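PDB 4QXZ: uncharacterized protein from Staphylococcus aureus subsp. aureus Mu50, which is of unknown function but folds as a YwpF-type beta-barrel core resembling type VI secretion system proteins, joined to a pair of helices. Local coordinates for residues K22-A26 with G46-E52; L60-N66 with T110-F116; F72-Q76 with V102-K106; Q80-V86 with A96-V102. All coordinates share one frame; numbering follows the deposited sequence.

Interaction 1. Residues K22-A26 with G46-E52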
# COMPACT_ATOMS: atom_id res chain seq x y z
N LYS A 22 1.15 -3.56 7.41
CA LYS A 22 0.06 -4.46 7.14
C LYS A 22 -0.64 -4.13 5.86
O LYS A 22 -1.59 -4.75 5.48
CB LYS A 22 -0.92 -4.45 8.28
CG LYS A 22 -0.31 -4.74 9.66
CD LYS A 22 0.59 -5.98 9.76
CE LYS A 22 1.22 -6.12 11.15
NZ LYS A 22 2.21 -7.22 11.27
N THR A 23 -0.13 -3.13 5.17
CA THR A 23 -0.75 -2.70 3.93
C THR A 23 0.38 -2.48 2.91
O THR A 23 1.45 -1.95 3.25
CB THR A 23 -1.66 -1.48 4.16
OG1 THR A 23 -2.71 -1.46 3.21
CG2 THR A 23 -0.89 -0.19 4.05
N PHE A 24 0.17 -2.96 1.68
CA PHE A 24 1.21 -2.90 0.64
C PHE A 24 0.63 -2.58 -0.73
O PHE A 24 -0.53 -2.93 -1.04
CB PHE A 24 1.95 -4.23 0.54
CG PHE A 24 2.60 -4.68 1.83
CD1 PHE A 24 1.85 -5.34 2.81
CD2 PHE A 24 3.96 -4.46 2.05
CE1 PHE A 24 2.45 -5.77 3.99
CE2 PHE A 24 4.56 -4.89 3.23
CZ PHE A 24 3.80 -5.54 4.20
N LYS A 25 1.44 -1.92 -1.55
CA LYS A 25 1.05 -1.63 -2.93
C LYS A 25 1.49 -2.78 -3.85
O LYS A 25 2.66 -3.16 -3.90
CB LYS A 25 1.65 -0.31 -3.40
CG LYS A 25 1.11 0.17 -4.75
CD LYS A 25 2.03 1.21 -5.40
CE LYS A 25 1.50 1.64 -6.75
NZ LYS A 25 2.62 2.16 -7.59
N ALA A 26 0.52 -3.30 -4.60
CA ALA A 26 0.75 -4.42 -5.49
C ALA A 26 1.06 -3.88 -6.87
O ALA A 26 0.20 -3.26 -7.48
CB ALA A 26 -0.49 -5.33 -5.53
N GLY A 46 -3.43 -1.66 -7.55
CA GLY A 46 -3.26 -2.84 -6.71
C GLY A 46 -2.89 -2.59 -5.26
O GLY A 46 -1.88 -1.93 -4.95
N VAL A 47 -3.69 -3.16 -4.37
CA VAL A 47 -3.36 -3.17 -2.94
C VAL A 47 -3.50 -4.58 -2.35
O VAL A 47 -4.40 -5.34 -2.74
CB VAL A 47 -4.24 -2.17 -2.13
CG1 VAL A 47 -5.64 -2.72 -1.89
CG2 VAL A 47 -3.59 -1.84 -0.80
N ILE A 48 -2.64 -4.91 -1.40
CA ILE A 48 -2.80 -6.17 -0.68
C ILE A 48 -2.65 -5.93 0.83
O ILE A 48 -1.68 -5.32 1.27
CB ILE A 48 -1.84 -7.25 -1.23
CG1 ILE A 48 -2.08 -8.59 -0.55
CG2 ILE A 48 -0.39 -6.85 -1.10
CD1 ILE A 48 -1.38 -9.75 -1.24
N ILE A 49 -3.62 -6.41 1.61
CA ILE A 49 -3.62 -6.16 3.06
C ILE A 49 -3.43 -7.45 3.86
O ILE A 49 -4.09 -8.46 3.63
CB ILE A 49 -4.94 -5.53 3.57
CG1 ILE A 49 -5.60 -4.60 2.54
CG2 ILE A 49 -4.68 -4.76 4.86
CD1 ILE A 49 -7.05 -4.27 2.88
N ASN A 50 -2.53 -7.41 4.83
CA ASN A 50 -2.36 -8.52 5.75
C ASN A 50 -3.45 -8.46 6.82
O ASN A 50 -3.38 -7.63 7.71
CB ASN A 50 -0.98 -8.44 6.40
CG ASN A 50 -0.73 -9.52 7.43
OD1 ASN A 50 -1.62 -10.29 7.80
ND2 ASN A 50 0.50 -9.58 7.90
N LYS A 51 -4.45 -9.32 6.71
CA LYS A 51 -5.50 -9.40 7.70
C LYS A 51 -5.30 -10.38 8.83
O LYS A 51 -6.07 -11.27 8.99
CB LYS A 51 -6.81 -9.76 7.03
CG LYS A 51 -7.28 -8.73 6.03
CD LYS A 51 -8.63 -9.10 5.43
CE LYS A 51 -9.77 -8.94 6.43
NZ LYS A 51 -10.07 -7.52 6.83
N GLU A 52 -4.30 -10.18 9.65
CA GLU A 52 -4.13 -11.01 10.82
C GLU A 52 -5.18 -10.76 11.88
O GLU A 52 -5.30 -11.53 12.80
CB GLU A 52 -2.75 -10.83 11.46
CG GLU A 52 -2.68 -9.70 12.49
CD GLU A 52 -2.48 -8.36 11.86
OE1 GLU A 52 -2.14 -8.33 10.68
OE2 GLU A 52 -2.66 -7.33 12.54

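Interaction 2. Residues L60-N66 with T110-F116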
# COMPACT_ATOMS: atom_id res chain seq x y z
N LEU A 60 -6.36 -9.18 -1.54
CA LEU A 60 -5.75 -8.52 -2.70
C LEU A 60 -6.87 -7.89 -3.50
O LEU A 60 -7.84 -8.58 -3.84
CB LEU A 60 -4.97 -9.51 -3.57
CG LEU A 60 -4.48 -9.05 -4.97
CD1 LEU A 60 -3.39 -8.01 -4.83
CD2 LEU A 60 -4.00 -10.20 -5.85
N GLU A 61 -6.74 -6.60 -3.78
CA GLU A 61 -7.66 -5.90 -4.67
C GLU A 61 -6.88 -5.32 -5.83
O GLU A 61 -5.90 -4.59 -5.62
CB GLU A 61 -8.41 -4.78 -3.94
CG GLU A 61 -9.61 -4.24 -4.74
CD GLU A 61 -10.49 -3.25 -3.97
OE1 GLU A 61 -10.74 -3.46 -2.77
OE2 GLU A 61 -10.95 -2.25 -4.57
N ILE A 62 -7.28 -5.67 -7.05
CA ILE A 62 -6.63 -5.15 -8.25
C ILE A 62 -7.65 -4.61 -9.22
O ILE A 62 -8.81 -5.00 -9.20
CB ILE A 62 -5.81 -6.24 -8.99
CG1 ILE A 62 -6.70 -7.44 -9.36
CG2 ILE A 62 -4.65 -6.70 -8.14
CD1 ILE A 62 -5.99 -8.49 -10.17
N VAL A 63 -7.19 -3.71 -10.08
CA VAL A 63 -8.00 -3.23 -11.19
C VAL A 63 -7.31 -3.59 -12.49
O VAL A 63 -6.14 -3.27 -12.68
CB VAL A 63 -8.21 -1.71 -11.11
CG1 VAL A 63 -9.06 -1.21 -12.28
CG2 VAL A 63 -8.85 -1.34 -9.77
N ILE A 64 -8.03 -4.27 -13.37
CA ILE A 64 -7.49 -4.67 -14.66
C ILE A 64 -8.53 -4.46 -15.75
O ILE A 64 -9.68 -4.12 -15.47
CB ILE A 64 -7.04 -6.14 -14.67
CG1 ILE A 64 -8.18 -7.07 -14.25
CG2 ILE A 64 -5.83 -6.32 -13.76
CD1 ILE A 64 -7.89 -8.55 -14.49
N SER A 65 -8.12 -4.66 -16.99
CA SER A 65 -8.99 -4.56 -18.15
C SER A 65 -10.15 -5.56 -18.09
O SER A 65 -9.96 -6.69 -17.70
CB SER A 65 -8.18 -4.79 -19.42
OG SER A 65 -9.03 -5.10 -20.50
N ASN A 66 -11.29 -5.14 -18.63
CA ASN A 66 -12.52 -5.92 -18.77
C ASN A 66 -12.33 -7.13 -19.61
O ASN A 66 -13.09 -8.06 -19.55
CB ASN A 66 -13.57 -5.15 -19.55
CG ASN A 66 -14.91 -5.75 -19.49
OD1 ASN A 66 -15.26 -6.37 -18.52
ND2 ASN A 66 -15.68 -5.57 -20.52
N THR A 110 -14.35 -0.08 -18.98
CA THR A 110 -13.22 -0.75 -19.60
C THR A 110 -12.39 -1.60 -18.67
O THR A 110 -11.46 -2.22 -19.08
CB THR A 110 -12.24 0.24 -20.25
OG1 THR A 110 -11.76 1.13 -19.26
CG2 THR A 110 -12.91 1.04 -21.30
N THR A 111 -12.75 -1.61 -17.40
CA THR A 111 -11.92 -2.18 -16.39
C THR A 111 -12.78 -2.99 -15.49
O THR A 111 -13.95 -2.91 -15.55
CB THR A 111 -11.20 -1.13 -15.57
OG1 THR A 111 -12.15 -0.24 -15.02
CG2 THR A 111 -10.30 -0.39 -16.43
N MET A 112 -12.15 -3.83 -14.70
CA MET A 112 -12.81 -4.57 -13.65
C MET A 112 -12.00 -4.51 -12.38
O MET A 112 -10.82 -4.37 -12.40
CB MET A 112 -13.08 -6.00 -14.08
CG MET A 112 -11.88 -6.82 -14.46
SD MET A 112 -12.22 -8.24 -15.42
CE MET A 112 -12.94 -9.22 -14.24
N SER A 113 -12.68 -4.61 -11.26
CA SER A 113 -12.05 -4.66 -9.95
C SER A 113 -12.29 -6.04 -9.30
O SER A 113 -13.44 -6.48 -9.15
CB SER A 113 -12.60 -3.55 -9.06
OG SER A 113 -12.51 -3.94 -7.71
N ILE A 114 -11.21 -6.69 -8.89
CA ILE A 114 -11.31 -8.04 -8.37
C ILE A 114 -10.64 -8.13 -7.02
O ILE A 114 -9.47 -7.77 -6.88
CB ILE A 114 -10.62 -9.06 -9.29
CG1 ILE A 114 -11.06 -8.85 -10.74
CG2 ILE A 114 -10.95 -10.48 -8.85
CD1 ILE A 114 -10.20 -9.59 -11.73
N VAL A 115 -11.39 -8.63 -6.04
CA VAL A 115 -10.89 -8.93 -4.70
C VAL A 115 -10.62 -10.43 -4.61
O VAL A 115 -11.47 -11.24 -4.99
CB VAL A 115 -11.94 -8.51 -3.65
CG1 VAL A 115 -11.54 -8.97 -2.24
CG2 VAL A 115 -12.14 -6.99 -3.67
N PHE A 116 -9.44 -10.81 -4.12
CA PHE A 116 -9.10 -12.23 -3.89
C PHE A 116 -8.91 -12.50 -2.42
O PHE A 116 -8.38 -11.65 -1.72
CB PHE A 116 -7.77 -12.62 -4.55
CG PHE A 116 -7.71 -12.33 -6.01
CD1 PHE A 116 -7.52 -11.04 -6.46
CD2 PHE A 116 -7.83 -13.35 -6.93
CE1 PHE A 116 -7.46 -10.78 -7.81
CE2 PHE A 116 -7.77 -13.10 -8.28
CZ PHE A 116 -7.59 -11.81 -8.72

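Interaction 3. Residues F72-Q76 with V102-K106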
# COMPACT_ATOMS: atom_id res chain seq x y z
N PHE A 72 -12.17 -14.64 -15.06
CA PHE A 72 -12.30 -14.47 -13.61
C PHE A 72 -13.69 -14.77 -13.07
O PHE A 72 -13.84 -15.18 -11.91
CB PHE A 72 -11.83 -13.07 -13.19
CG PHE A 72 -10.34 -12.92 -13.24
CD1 PHE A 72 -9.71 -12.45 -14.36
CD2 PHE A 72 -9.56 -13.33 -12.17
CE1 PHE A 72 -8.34 -12.34 -14.42
CE2 PHE A 72 -8.19 -13.23 -12.22
CZ PHE A 72 -7.57 -12.73 -13.35
N LYS A 73 -14.70 -14.57 -13.92
CA LYS A 73 -16.07 -14.94 -13.58
C LYS A 73 -16.14 -16.45 -13.45
O LYS A 73 -16.71 -16.96 -12.49
CB LYS A 73 -17.06 -14.44 -14.65
CG LYS A 73 -18.54 -14.57 -14.27
CD LYS A 73 -18.88 -13.70 -13.06
CE LYS A 73 -20.36 -13.73 -12.72
NZ LYS A 73 -20.79 -15.08 -12.28
N GLU A 74 -15.52 -17.17 -14.38
CA GLU A 74 -15.47 -18.63 -14.29
C GLU A 74 -14.64 -19.13 -13.09
O GLU A 74 -14.95 -20.18 -12.54
CB GLU A 74 -14.95 -19.28 -15.58
CG GLU A 74 -14.99 -20.81 -15.53
CD GLU A 74 -14.53 -21.48 -16.81
OE1 GLU A 74 -13.70 -20.89 -17.54
OE2 GLU A 74 -14.99 -22.62 -17.08
N TYR A 75 -13.58 -18.40 -12.71
CA TYR A 75 -12.80 -18.76 -11.51
C TYR A 75 -13.65 -18.63 -10.26
O TYR A 75 -13.57 -19.46 -9.35
CB TYR A 75 -11.54 -17.88 -11.35
CG TYR A 75 -10.42 -18.16 -12.34
CD1 TYR A 75 -10.22 -19.44 -12.86
CD2 TYR A 75 -9.56 -17.15 -12.75
CE1 TYR A 75 -9.21 -19.71 -13.74
CE2 TYR A 75 -8.52 -17.42 -13.62
CZ TYR A 75 -8.36 -18.71 -14.12
OH TYR A 75 -7.38 -19.02 -15.01
N GLN A 76 -14.45 -17.57 -10.21
CA GLN A 76 -15.32 -17.34 -9.07
C GLN A 76 -16.41 -18.41 -8.99
O GLN A 76 -16.67 -18.95 -7.91
CB GLN A 76 -15.95 -15.96 -9.17
CG GLN A 76 -16.69 -15.51 -7.92
CD GLN A 76 -17.35 -14.15 -8.10
OE1 GLN A 76 -17.62 -13.71 -9.23
NE2 GLN A 76 -17.62 -13.48 -7.00
N VAL A 102 -11.18 -16.17 -6.04
CA VAL A 102 -11.87 -14.91 -6.31
C VAL A 102 -13.09 -14.76 -5.39
O VAL A 102 -13.96 -15.63 -5.35
CB VAL A 102 -12.32 -14.81 -7.78
CG1 VAL A 102 -12.94 -13.44 -8.04
CG2 VAL A 102 -11.14 -15.07 -8.71
N LYS A 103 -13.13 -13.64 -4.67
CA LYS A 103 -14.17 -13.36 -3.68
C LYS A 103 -15.28 -12.47 -4.25
O LYS A 103 -16.45 -12.69 -3.97
CB LYS A 103 -13.54 -12.67 -2.50
CG LYS A 103 -14.42 -12.55 -1.29
CD LYS A 103 -13.73 -11.68 -0.25
CE LYS A 103 -13.83 -12.30 1.14
NZ LYS A 103 -15.24 -12.35 1.62
N SER A 104 -14.91 -11.46 -5.03
CA SER A 104 -15.88 -10.56 -5.66
C SER A 104 -15.32 -9.90 -6.91
O SER A 104 -14.11 -9.71 -7.04
CB SER A 104 -16.37 -9.50 -4.66
OG SER A 104 -15.41 -8.49 -4.41
N ILE A 105 -16.21 -9.58 -7.85
CA ILE A 105 -15.84 -8.91 -9.10
C ILE A 105 -16.79 -7.74 -9.32
O ILE A 105 -17.99 -7.84 -9.10
CB ILE A 105 -15.97 -9.84 -10.32
CG1 ILE A 105 -15.20 -11.14 -10.08
CG2 ILE A 105 -15.45 -9.17 -11.58
CD1 ILE A 105 -15.41 -12.19 -11.16
N LYS A 106 -16.22 -6.62 -9.75
CA LYS A 106 -16.99 -5.48 -10.18
C LYS A 106 -16.59 -5.11 -11.60
O LYS A 106 -15.43 -4.76 -11.84
CB LYS A 106 -16.68 -4.31 -9.27
CG LYS A 106 -17.39 -4.35 -7.94
CD LYS A 106 -17.58 -2.93 -7.45
CE LYS A 106 -18.67 -2.83 -6.41
NZ LYS A 106 -18.18 -3.27 -5.08

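Interaction 4. Residues Q80-V86 with A96-V102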
# COMPACT_ATOMS: atom_id res chain seq x y z
N GLN A 80 -12.35 -21.83 -8.08
CA GLN A 80 -11.01 -22.23 -8.51
C GLN A 80 -9.91 -21.80 -7.56
O GLN A 80 -9.82 -20.63 -7.21
CB GLN A 80 -10.72 -21.56 -9.84
CG GLN A 80 -9.43 -22.02 -10.47
CD GLN A 80 -9.55 -23.43 -10.95
OE1 GLN A 80 -8.90 -24.34 -10.43
NE2 GLN A 80 -10.41 -23.64 -11.93
N LEU A 81 -9.05 -22.73 -7.19
CA LEU A 81 -7.86 -22.44 -6.38
C LEU A 81 -6.77 -21.94 -7.32
O LEU A 81 -6.39 -22.64 -8.26
CB LEU A 81 -7.39 -23.68 -5.63
CG LEU A 81 -8.40 -24.16 -4.58
CD1 LEU A 81 -8.00 -25.48 -3.93
CD2 LEU A 81 -8.60 -23.09 -3.52
N LEU A 82 -6.29 -20.73 -7.07
CA LEU A 82 -5.36 -20.06 -7.98
C LEU A 82 -4.00 -19.88 -7.32
O LEU A 82 -3.93 -19.43 -6.19
CB LEU A 82 -5.91 -18.69 -8.40
CG LEU A 82 -7.24 -18.69 -9.15
CD1 LEU A 82 -7.78 -17.28 -9.28
CD2 LEU A 82 -7.08 -19.31 -10.52
N ASP A 83 -2.95 -20.25 -8.04
CA ASP A 83 -1.58 -20.11 -7.56
C ASP A 83 -1.03 -18.80 -8.14
O ASP A 83 -0.74 -18.69 -9.35
CB ASP A 83 -0.75 -21.31 -8.02
CG ASP A 83 0.58 -21.46 -7.26
OD1 ASP A 83 0.73 -20.96 -6.12
OD2 ASP A 83 1.50 -22.12 -7.81
N ILE A 84 -0.89 -17.81 -7.28
CA ILE A 84 -0.58 -16.47 -7.75
C ILE A 84 0.74 -15.94 -7.21
O ILE A 84 1.24 -16.40 -6.16
CB ILE A 84 -1.70 -15.46 -7.42
CG1 ILE A 84 -1.79 -15.18 -5.92
CG2 ILE A 84 -3.03 -15.96 -7.94
CD1 ILE A 84 -2.76 -14.06 -5.57
N ARG A 85 1.30 -15.01 -7.96
CA ARG A 85 2.53 -14.32 -7.62
C ARG A 85 2.20 -12.84 -7.54
O ARG A 85 1.59 -12.29 -8.45
CB ARG A 85 3.57 -14.53 -8.70
CG ARG A 85 3.83 -15.97 -9.04
CD ARG A 85 4.53 -16.71 -7.90
NE ARG A 85 4.55 -18.14 -8.15
CZ ARG A 85 3.65 -19.02 -7.71
NH1 ARG A 85 2.60 -18.64 -6.97
NH2 ARG A 85 3.79 -20.29 -8.03
N VAL A 86 2.59 -12.21 -6.44
CA VAL A 86 2.33 -10.78 -6.23
C VAL A 86 3.66 -10.07 -5.88
O VAL A 86 4.33 -10.45 -4.91
CB VAL A 86 1.30 -10.56 -5.11
CG1 VAL A 86 0.89 -9.09 -5.04
CG2 VAL A 86 0.09 -11.46 -5.29
N ALA A 96 5.86 -12.50 -3.80
CA ALA A 96 5.33 -13.33 -2.74
C ALA A 96 4.39 -14.39 -3.35
O ALA A 96 3.81 -14.20 -4.41
CB ALA A 96 4.59 -12.48 -1.72
N LEU A 97 4.25 -15.51 -2.66
CA LEU A 97 3.53 -16.64 -3.19
C LEU A 97 2.23 -16.80 -2.40
O LEU A 97 2.28 -16.84 -1.18
CB LEU A 97 4.38 -17.90 -3.07
CG LEU A 97 5.88 -17.76 -3.40
CD1 LEU A 97 6.58 -19.09 -3.21
CD2 LEU A 97 6.11 -17.26 -4.81
N PHE A 98 1.09 -16.84 -3.09
CA PHE A 98 -0.19 -17.08 -2.44
C PHE A 98 -1.02 -18.14 -3.15
O PHE A 98 -0.89 -18.37 -4.35
CB PHE A 98 -1.05 -15.82 -2.41
CG PHE A 98 -0.42 -14.67 -1.72
CD1 PHE A 98 0.48 -13.85 -2.38
CD2 PHE A 98 -0.75 -14.37 -0.41
CE1 PHE A 98 1.06 -12.78 -1.74
CE2 PHE A 98 -0.19 -13.29 0.23
CZ PHE A 98 0.72 -12.49 -0.43
N GLU A 99 -1.90 -18.75 -2.37
CA GLU A 99 -2.95 -19.59 -2.90
C GLU A 99 -4.23 -18.82 -2.65
O GLU A 99 -4.49 -18.41 -1.50
CB GLU A 99 -2.97 -20.95 -2.20
CG GLU A 99 -4.01 -21.93 -2.75
CD GLU A 99 -3.99 -23.31 -2.07
OE1 GLU A 99 -3.17 -23.47 -1.13
OE2 GLU A 99 -4.77 -24.24 -2.46
N SER A 100 -5.03 -18.61 -3.70
CA SER A 100 -6.22 -17.78 -3.55
C SER A 100 -7.44 -18.20 -4.36
O SER A 100 -7.36 -19.01 -5.31
CB SER A 100 -5.87 -16.32 -3.88
OG SER A 100 -5.60 -16.16 -5.25
N THR A 101 -8.57 -17.59 -3.98
CA THR A 101 -9.84 -17.70 -4.71
C THR A 101 -10.44 -16.31 -4.94
O THR A 101 -10.25 -15.39 -4.12
CB THR A 101 -10.87 -18.52 -3.92
OG1 THR A 101 -10.97 -17.99 -2.61
CG2 THR A 101 -10.45 -19.99 -3.81
N VAL A 102 -11.18 -16.17 -6.04
CA VAL A 102 -11.87 -14.91 -6.31
C VAL A 102 -13.09 -14.76 -5.39
O VAL A 102 -13.96 -15.63 -5.35
CB VAL A 102 -12.32 -14.81 -7.78
CG1 VAL A 102 -12.94 -13.44 -8.04
CG2 VAL A 102 -11.14 -15.07 -8.71

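Interaction 1. Residues K22-A26 with G46-E52
Lys-22 meets Asn-50 where strand 23-26 pairs with strand 46-51 in the antiparallel sheet of the beta-barrel core; the short strand axes come within 4.2 Å, with 150° between their directions. The carbonyl O of Lys-22 accepts the amide of Asn-50 at 2.9 Å, and the same oxygen takes a CA-H contact from Ile-49. The side chain of Lys-22 runs alongside that of Asn-50, pointing the same way. Bent at chi2, it crosses Glu-52 at about a right angle, with NZ of Lys-22 still 4.5 Å from OE1 of Glu-52, too long for a salt bridge. Thr-23 sits in a non-hydrogen-bonded pair with Ile-49, side by side on the face that also carries Lys-25 and Val-47. Part of this face meets the second subunit: Thr-23 of that subunit packs on Lys-25 and Val-47.

Phe-24 and Ile-48 form the hydrogen-bonded pair, and N-H of Ile-48 points almost straight at O of Phe-24 (169°). On the other face, CB of Phe-24 touches CG2 of Ile-48 at 3.9 Å, and the edge of the ring, near its plane, faces the Ile-48 carbonyl O. CG2 is the branch of Ile-48 that does the touching, while the end of its chain leads away from strand 23-26. Lys-25, opposite Val-47, lays CG against the Gly-46 carbonyl O. Last comes Ala-26, whose methyl packs against Leu-60 and Val-86 of the flanking strands. The N of Ala-26 donates to O of Gly-46 at 2.8 Å, from well above the carbonyl plane (62° out of it).

Interaction 2. Residues L60-N66 with T110-F116
Strands 60-65 and 111-116 run antiparallel, their short axes 4.4 Å apart at closest and 151° between directions, and three hydrogen-bonded pairs, Leu-60 with Phe-116, Ile-62 with Ile-114 and Ile-64 with Met-112, each make both backbone bonds. A further bond from N of Asn-66 to O of Thr-110 extends the ladder past the last strand residue.

The side chains of those three pairs share one face, which is buried. At one end Leu-60 lies alongside Phe-116, with CD2 of Leu-60 3.7 Å from ring atom CD1 of Phe-116. Ile-62 reaches the same ring from the next rung: its CD1 stands 3.6 Å from CE1 of Phe-116, and the approach is at the ring edge, near its plane. The chi1 of 57° places CG1 of Ile-62 between its own N and carbonyl carbon, and the end of the chain comes nearer the partner strand. Ile-64 repeats this torsion, putting its CG1 3.7 Å from CG of Met-112 and its CD1 3.7 Å from CD1 of Ile-114. Beyond them SD of Met-112 lies 3.6 Å from O of Ser-65. Phe-72 of helix 69-77 packs on Ile-64, Ile-114 and Phe-116.

The face of Glu-61, Val-63, Ser-113 and Val-115 is more mixed. CG of Glu-61 rests on CG2 of Val-115 at 3.9 Å. Ser-65 and Thr-111 form a non-hydrogen-bonded pair whose side chains diverge: CB of Thr-111 meets CG1 of Val-63, while OG of Ser-65 bonds the amide of Glu-67.

One apolar, buried face, covered in part by helix 69-77 and in part by strand 23-32, and one partly polar face on a twisted antiparallel ladder are the pattern expected of neighbouring strands in a beta-barrel wall.

Interaction 3. Residues F72-Q76 with V102-K106
The amide of Gln-76 supplies the one hydrogen bond across this contact, a weak one: NE2 of Gln-76 lies 3.3 Å from O of Lys-103, with an N-H...O angle of only 129°. Its side chain is fully extended, CG anti to the backbone N (chi1 -170°), and so spans from helix 72-76 to strand 102-106. On the way CB of Gln-76 rests against CB of Val-102 at 4.1 Å. The acceptor carbonyl belongs to a classic beta bulge, in which Lys-103 and Ser-104 both face Val-115 of the adjacent strand.

Gln-76 and Ile-105 slide past each other in opposite directions, bringing OE1 of Gln-76 3.3 Å from CD1 of Ile-105. CD1 of Ile-105 also lies 3.5 Å from the carbonyl O of Phe-72. Val-102 packs on the same side of the helix: its CG2 meets CB of Tyr-75 at 3.9 Å and approaches the edge of the Phe-72 ring, near its plane, at CD2. Phe-72 itself also meets Tyr-41 edge-to-face.

The short axes pass 8.2 Å apart at 131°, a helix laid over a strand. With a single weak polar link, adhesion here rests mainly on Val-102 and Ile-105 packing against the helix.

Interaction 4. Residues Q80-V86 with A96-V102
Leu-82, Ile-84 and Val-86 pair with Ser-100, Phe-98 and Ala-96 through six backbone hydrogen bonds, two to each pair. The shortest, from N of Leu-82 to O of Ser-100, is 2.7 Å; the straightest, from N of Phe-98 to O of Ile-84, has an angle of 178° at the hydrogen. Between these rungs, CA of Glu-99 makes a CA-H contact with O of Leu-82.

Apolar packing occupies the face of those pairs. CG1 of Ile-84, set between its own N and carbonyl carbon (chi1 69°), lies 3.6 Å from CB of Phe-98, and its CD1 reaches OG of Ser-100. Val-86 crosses Phe-98 at about a right angle, with CG2 of Val-86 3.8 Å from ring atom CD1 of Phe-98. That ring also meets Trp-58 edge-to-face. The two strands are the arms of a beta hairpin in the barrel core, with 131° between the directions of their short axes, a marked twist. Near its open end, the side chains of Leu-81 and Thr-101 lie side by side, with CD2 of Leu-81 3.6 Å from CG2 of Thr-101.

Charged groups gather on the face of Asp-83 and Arg-85. Within that strand Arg-85 grips Asp-83 end-on in a salt bridge, NH1 of Arg-85 to OD1 of Asp-83 at 3.1 Å and NH2 to OD2 at 2.9 Å, both from above the carboxylate plane. Tyr-121 OH and the Lys-158 amide also bond the carboxylate, and Ser-155 O takes NH2, tying this face to the C-terminal helix 142-155 and the residues after it. Across the hairpin, the bent Arg-85 chain sets its CD 3.5 Å from CD2 of Leu-97.

All four interactions involve one curled antiparallel sheet, the wall of the barrel core. Interaction 1 comes first along the chain and closes before the others open; interaction 2 then encloses interaction 3, which in turn encloses interaction 4. Interactions 1 and 2 meet where strands 45-51 and 57-65 are neighbours, their centres about 15 Å apart. Interactions 2 and 3 lie closer, about 9 Å between centres, joined through strands 96-107 and 111-121. Interactions 3 and 4 share Val-102, so strand 96-107 contacts both helix 69-77 and strand 82-88. Interaction 4 returns to interaction 1 through Ile-48 against Phe-98 and Ala-26 against Val-86, consistent with a closed wall around a common apolar interior.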